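PDB 5YHH: uncharacterized conserved protein YiiM from Geobacillus stearothermophilus, which is a MOSC-domain protein that probably confers resistance to hydroxylaminopurine and has a putative molybdenum cofactor-binding catalytic site. Local coordinates for residues I108-R122 / S147-I159. Residues are numbered along the deposited sequence; the frame is centred on the assembly and turned at random.
Sequences IYVAGTALVQVSQPR and SGFYFRVLQEGVI
Phe151 receives Val116 over one face of its ring: CG2 of Val116 stands 4.1 Å from the centroid of that ring and 29° off its normal, a CH-pi contact. The chi1 of -61° puts the Phe151 ring anti to its own carbonyl carbon, and its CE1 meets CG2 of Val118 at 3.6 Å, while CD1 of Tyr109 comes in at the rim. Trp93 of strand 93-96 touches both Val116 and Phe151, extending this apolar layer beyond the pair.

On the other side of the sheet, the face that carries Gln117, a second apolar patch forms where Leu154 brings its CD1 to within 3.6 Å of CD1 of Ile108 and also lays it against CB of Gln117. Gln117 and Arg152 form a hydrogen-bonded antiparallel pair and run side by side in the same direction. NH1 of Arg152 reaches OE1 of Gln117 at 2.9 Å, but it stands above the carbonyl plane and the amide and guanidinium planes are 84° apart. CB of Ser119 lies against one face of that guanidinium, whose rotation is further restrained by Asp62, in a salt bridge, and by the carbonyl of Ala202.

At the exposed end, Gln155 NE2 donates to Thr113 O over 2.9 Å, and Val158 N to Thr113 OG1 over 2.7 Å. Leu115 O accepts from Leu154 N (2.8 Å) and Gln155 N (3.1 Å), and the register slips by one. This is a classic beta bulge, Leu154 and Gln155 opposite Leu115, where the chain turns its corner beyond the pairing of strands 114-121 and 149-153 in the mixed sheet of the MOSC domain.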
loop_
_atom_site.group_PDB
_atom_site.type_symbol
_atom_site.label_atom_id
_atom_site.label_comp_id
_atom_site.label_asym_id
_atom_site.label_seq_id
_atom_site.Cartn_x
_atom_site.Cartn_y
_atom_site.Cartn_z
ATOM N N ILE A 108 -0.286 9.471 9.830
ATOM C CA ILE A 108 1.152 9.666 9.843
ATOM C C ILE A 108 1.791 8.724 10.850
ATOM O O ILE A 108 1.360 8.654 12.029
ATOM C CB ILE A 108 1.495 11.141 10.166
ATOM C CG1 ILE A 108 0.848 12.042 9.115
ATOM C CG2 ILE A 108 3.011 11.336 10.216
ATOM C CD1 ILE A 108 1.043 13.573 9.319
ATOM N N TYR A 109 2.827 8.013 10.407
ATOM C CA TYR A 109 3.536 7.046 11.270
ATOM C C TYR A 109 5.019 7.412 11.331
ATOM O O TYR A 109 5.593 7.888 10.340
ATOM C CB TYR A 109 3.437 5.618 10.738
ATOM C CG TYR A 109 2.022 5.079 10.732
ATOM C CD1 TYR A 109 1.172 5.354 9.689
ATOM C CD2 TYR A 109 1.542 4.294 11.792
ATOM C CE1 TYR A 109 -0.139 4.847 9.668
ATOM C CE2 TYR A 109 0.227 3.808 11.801
ATOM C CZ TYR A 109 -0.611 4.100 10.730
ATOM O OH TYR A 109 -1.919 3.647 10.698
ATOM N N VAL A 110 5.626 7.200 12.495
ATOM C CA VAL A 110 7.080 7.226 12.602
ATOM C C VAL A 110 7.545 5.798 12.326
ATOM O O VAL A 110 6.984 4.833 12.852
ATOM C CB VAL A 110 7.587 7.684 13.984
ATOM C CG1 VAL A 110 9.104 7.554 14.058
ATOM C CG2 VAL A 110 7.250 9.137 14.241
ATOM N N ALA A 111 8.557 5.663 11.488
ATOM C CA ALA A 111 9.184 4.387 11.220
ATOM C C ALA A 111 10.669 4.591 11.196
ATOM O O ALA A 111 11.175 5.266 10.308
ATOM C CB ALA A 111 8.712 3.839 9.856
ATOM N N GLY A 112 11.387 4.046 12.177
ATOM C CA GLY A 112 12.817 4.353 12.288
ATOM C C GLY A 112 13.010 5.841 12.506
ATOM O O GLY A 112 12.302 6.431 13.316
ATOM N N THR A 113 13.930 6.457 11.762
ATOM C CA THR A 113 14.095 7.902 11.775
ATOM C C THR A 113 13.215 8.612 10.692
ATOM O O THR A 113 13.306 9.831 10.490
ATOM C CB THR A 113 15.587 8.242 11.603
ATOM O OG1 THR A 113 16.060 7.753 10.332
ATOM C CG2 THR A 113 16.409 7.599 12.730
ATOM N N ALA A 114 12.362 7.865 10.004
ATOM C CA ALA A 114 11.509 8.418 8.941
ATOM C C ALA A 114 10.075 8.762 9.417
ATOM O O ALA A 114 9.605 8.233 10.414
ATOM C CB ALA A 114 11.448 7.422 7.737
ATOM N N LEU A 115 9.388 9.630 8.669
ATOM C CA LEU A 115 7.956 9.910 8.869
ATOM C C LEU A 115 7.244 9.666 7.561
ATOM O O LEU A 115 7.647 10.209 6.520
ATOM C CB LEU A 115 7.678 11.357 9.214
ATOM C CG LEU A 115 7.461 11.799 10.639
ATOM C CD1 LEU A 115 7.580 13.341 10.661
ATOM C CD2 LEU A 115 6.114 11.303 11.168
ATOM N N VAL A 116 6.165 8.902 7.633
ATOM C CA VAL A 116 5.419 8.496 6.457
ATOM C C VAL A 116 3.919 8.735 6.655
ATOM O O VAL A 116 3.431 8.796 7.779
ATOM C CB VAL A 116 5.701 7.039 6.082
ATOM C CG1 VAL A 116 7.171 6.840 5.681
ATOM C CG2 VAL A 116 5.296 6.062 7.208
ATOM N N GLN A 117 3.210 8.911 5.541
ATOM C CA GLN A 117 1.783 9.206 5.559
ATOM C C GLN A 117 1.081 8.335 4.537
ATOM O O GLN A 117 1.528 8.250 3.391
ATOM C CB GLN A 117 1.510 10.667 5.191
ATOM C CG GLN A 117 0.036 11.095 5.351
ATOM C CD GLN A 117 -0.198 12.564 5.059
ATOM O OE1 GLN A 117 0.232 13.086 4.019
ATOM N NE2 GLN A 117 -0.901 13.246 5.967
ATOM N N VAL A 118 -0.055 7.772 4.938
ATOM C CA VAL A 118 -0.895 6.962 4.037
ATOM C C VAL A 118 -1.505 7.850 2.972
ATOM O O VAL A 118 -2.092 8.885 3.289
ATOM C CB VAL A 118 -2.009 6.210 4.830
ATOM C CG1 VAL A 118 -2.912 5.389 3.894
ATOM C CG2 VAL A 118 -1.387 5.298 5.897
ATOM N N SER A 119 -1.347 7.445 1.721
ATOM C CA SER A 119 -1.743 8.247 0.556
ATOM C C SER A 119 -2.868 7.681 -0.300
ATOM O O SER A 119 -3.619 8.439 -0.912
ATOM C CB SER A 119 -0.538 8.442 -0.351
ATOM O OG SER A 119 -0.049 7.215 -0.854
ATOM N N GLN A 120 -2.939 6.351 -0.384
ATOM C CA GLN A 120 -3.923 5.662 -1.205
ATOM C C GLN A 120 -3.891 4.139 -0.968
ATOM O O GLN A 120 -2.872 3.600 -0.524
ATOM C CB GLN A 120 -3.633 5.931 -2.686
ATOM C CG GLN A 120 -2.271 5.447 -3.171
ATOM C CD GLN A 120 -2.171 5.418 -4.701
ATOM O OE1 GLN A 120 -2.024 6.446 -5.297
ATOM N NE2 GLN A 120 -2.289 4.219 -5.322
ATOM N N PRO A 121 -5.004 3.445 -1.279
ATOM C CA PRO A 121 -4.984 1.984 -1.430
ATOM C C PRO A 121 -4.086 1.571 -2.582
ATOM O O PRO A 121 -3.801 2.370 -3.468
ATOM C CB PRO A 121 -6.453 1.648 -1.761
ATOM C CG PRO A 121 -7.214 2.854 -1.353
ATOM C CD PRO A 121 -6.327 3.989 -1.650
ATOM N N ARG A 122 -3.598 0.344 -2.542
ATOM C CA ARG A 122 -2.830 -0.232 -3.623
ATOM C C ARG A 122 -3.830 -1.005 -4.480
ATOM O O ARG A 122 -4.702 -1.669 -3.974
ATOM C CB ARG A 122 -1.759 -1.177 -3.050
ATOM C CG ARG A 122 -0.928 -1.948 -4.083
ATOM C CD ARG A 122 -1.476 -3.328 -4.390
ATOM N NE ARG A 122 -0.629 -4.060 -5.351
ATOM C CZ ARG A 122 0.432 -4.813 -5.027
ATOM N NH1 ARG A 122 0.814 -4.991 -3.735
ATOM N NH2 ARG A 122 1.115 -5.405 -6.013
ATOM N N SER A 147 -5.688 -5.630 -0.054
ATOM C CA SER A 147 -4.946 -4.921 -1.093
ATOM C C SER A 147 -3.652 -4.304 -0.615
ATOM O O SER A 147 -2.734 -4.053 -1.419
ATOM C CB SER A 147 -5.824 -3.773 -1.633
ATOM O OG SER A 147 -6.058 -2.780 -0.622
ATOM N N GLY A 148 -3.578 -3.991 0.667
ATOM C CA GLY A 148 -2.510 -3.087 1.133
ATOM C C GLY A 148 -2.688 -1.650 0.629
ATOM O O GLY A 148 -3.752 -1.266 0.162
ATOM N N PHE A 149 -1.639 -0.845 0.755
ATOM C CA PHE A 149 -1.761 0.622 0.613
ATOM C C PHE A 149 -0.369 1.233 0.464
ATOM O O PHE A 149 0.656 0.585 0.740
ATOM C CB PHE A 149 -2.505 1.253 1.810
ATOM C CG PHE A 149 -2.132 0.620 3.168
ATOM C CD1 PHE A 149 -0.992 0.996 3.823
ATOM C CD2 PHE A 149 -2.885 -0.397 3.696
ATOM C CE1 PHE A 149 -0.631 0.404 5.038
ATOM C CE2 PHE A 149 -2.528 -1.011 4.930
ATOM C CZ PHE A 149 -1.399 -0.600 5.578
ATOM N N TYR A 150 -0.331 2.486 0.038
ATOM C CA TYR A 150 0.930 3.159 -0.121
ATOM C C TYR A 150 1.094 4.238 0.947
ATOM O O TYR A 150 0.110 4.799 1.426
ATOM C CB TYR A 150 0.966 3.865 -1.477
ATOM C CG TYR A 150 1.177 2.983 -2.658
ATOM C CD1 TYR A 150 0.093 2.467 -3.362
ATOM C CD2 TYR A 150 2.457 2.731 -3.134
ATOM C CE1 TYR A 150 0.280 1.699 -4.495
ATOM C CE2 TYR A 150 2.657 1.965 -4.269
ATOM C CZ TYR A 150 1.574 1.438 -4.917
ATOM O OH TYR A 150 1.775 0.684 -6.013
ATOM N N PHE A 151 2.357 4.573 1.200
ATOM C CA PHE A 151 2.754 5.769 1.935
ATOM C C PHE A 151 3.572 6.704 1.051
ATOM O O PHE A 151 4.374 6.269 0.206
ATOM C CB PHE A 151 3.712 5.413 3.083
ATOM C CG PHE A 151 3.161 4.490 4.125
ATOM C CD1 PHE A 151 2.452 4.980 5.210
ATOM C CD2 PHE A 151 3.441 3.128 4.075
ATOM C CE1 PHE A 151 1.990 4.114 6.213
ATOM C CE2 PHE A 151 2.992 2.270 5.066
ATOM C CZ PHE A 151 2.263 2.758 6.130
ATOM N N ARG A 152 3.414 7.998 1.309
ATOM C CA ARG A 152 4.379 9.017 0.898
ATOM C C ARG A 152 5.346 9.245 2.065
ATOM O O ARG A 152 5.026 8.963 3.234
ATOM C CB ARG A 152 3.662 10.322 0.505
ATOM C CG ARG A 152 2.915 11.038 1.645
ATOM C CD ARG A 152 2.477 12.459 1.207
ATOM N NE ARG A 152 1.542 12.378 0.075
ATOM C CZ ARG A 152 0.237 12.120 0.169
ATOM N NH1 ARG A 152 -0.349 11.983 1.347
ATOM N NH2 ARG A 152 -0.496 12.053 -0.927
ATOM N N VAL A 153 6.535 9.746 1.755
ATOM C CA VAL A 153 7.521 10.016 2.772
ATOM C C VAL A 153 7.507 11.506 3.093
ATOM O O VAL A 153 7.822 12.336 2.218
ATOM C CB VAL A 153 8.902 9.576 2.296
ATOM C CG1 VAL A 153 9.962 10.004 3.317
ATOM C CG2 VAL A 153 8.880 8.041 2.021
ATOM N N LEU A 154 7.124 11.827 4.331
ATOM C CA LEU A 154 7.110 13.209 4.831
ATOM C C LEU A 154 8.478 13.666 5.272
ATOM O O LEU A 154 8.846 14.838 5.076
ATOM C CB LEU A 154 6.121 13.369 6.006
ATOM C CG LEU A 154 4.661 13.009 5.683
ATOM C CD1 LEU A 154 3.762 13.210 6.921
ATOM C CD2 LEU A 154 4.127 13.783 4.460
ATOM N N GLN A 155 9.224 12.766 5.916
ATOM C CA GLN A 155 10.608 13.048 6.302
ATOM C C GLN A 155 11.445 11.790 6.022
ATOM O O GLN A 155 11.105 10.669 6.424
ATOM C CB GLN A 155 10.731 13.559 7.762
ATOM C CG GLN A 155 12.080 13.144 8.478
ATOM C CD GLN A 155 12.198 13.516 9.974
ATOM O OE1 GLN A 155 12.272 14.690 10.319
ATOM N NE2 GLN A 155 12.259 12.501 10.853
ATOM N N GLU A 156 12.506 11.982 5.246
ATOM C CA GLU A 156 13.430 10.902 4.887
ATOM C C GLU A 156 14.107 10.371 6.138
ATOM O O GLU A 156 14.283 11.098 7.108
ATOM C CB GLU A 156 14.507 11.440 3.913
ATOM C CG GLU A 156 13.957 11.710 2.561
ATOM C CD GLU A 156 15.005 12.128 1.533
ATOM O OE1 GLU A 156 16.074 12.686 1.914
ATOM O OE2 GLU A 156 14.725 11.877 0.335
ATOM N N GLY A 157 14.478 9.101 6.138
ATOM C CA GLY A 157 15.262 8.561 7.244
ATOM C C GLY A 157 15.748 7.164 6.944
ATOM O O GLY A 157 15.930 6.798 5.767
ATOM N N VAL A 158 15.944 6.386 8.007
ATOM C CA VAL A 158 16.508 5.046 7.922
ATOM C C VAL A 158 15.667 4.124 8.801
ATOM O O VAL A 158 15.240 4.512 9.884
ATOM C CB VAL A 158 17.997 5.013 8.347
ATOM C CG1 VAL A 158 18.568 3.585 8.213
ATOM C CG2 VAL A 158 18.821 6.020 7.508
ATOM N N ILE A 159 15.418 2.918 8.297
ATOM C CA ILE A 159 14.648 1.893 9.006
ATOM C C ILE A 159 15.381 0.556 8.938
ATOM O O ILE A 159 16.173 0.316 8.027
ATOM C CB ILE A 159 13.259 1.677 8.349
ATOM C CG1 ILE A 159 13.422 1.417 6.859
ATOM C CG2 ILE A 159 12.363 2.882 8.531
ATOM C CD1 ILE A 159 12.143 0.912 6.179
HETATM O O HOH W 1 15.539 11.435 9.713
HETATM O O HOH W 2 0.122 -3.694 -1.444
#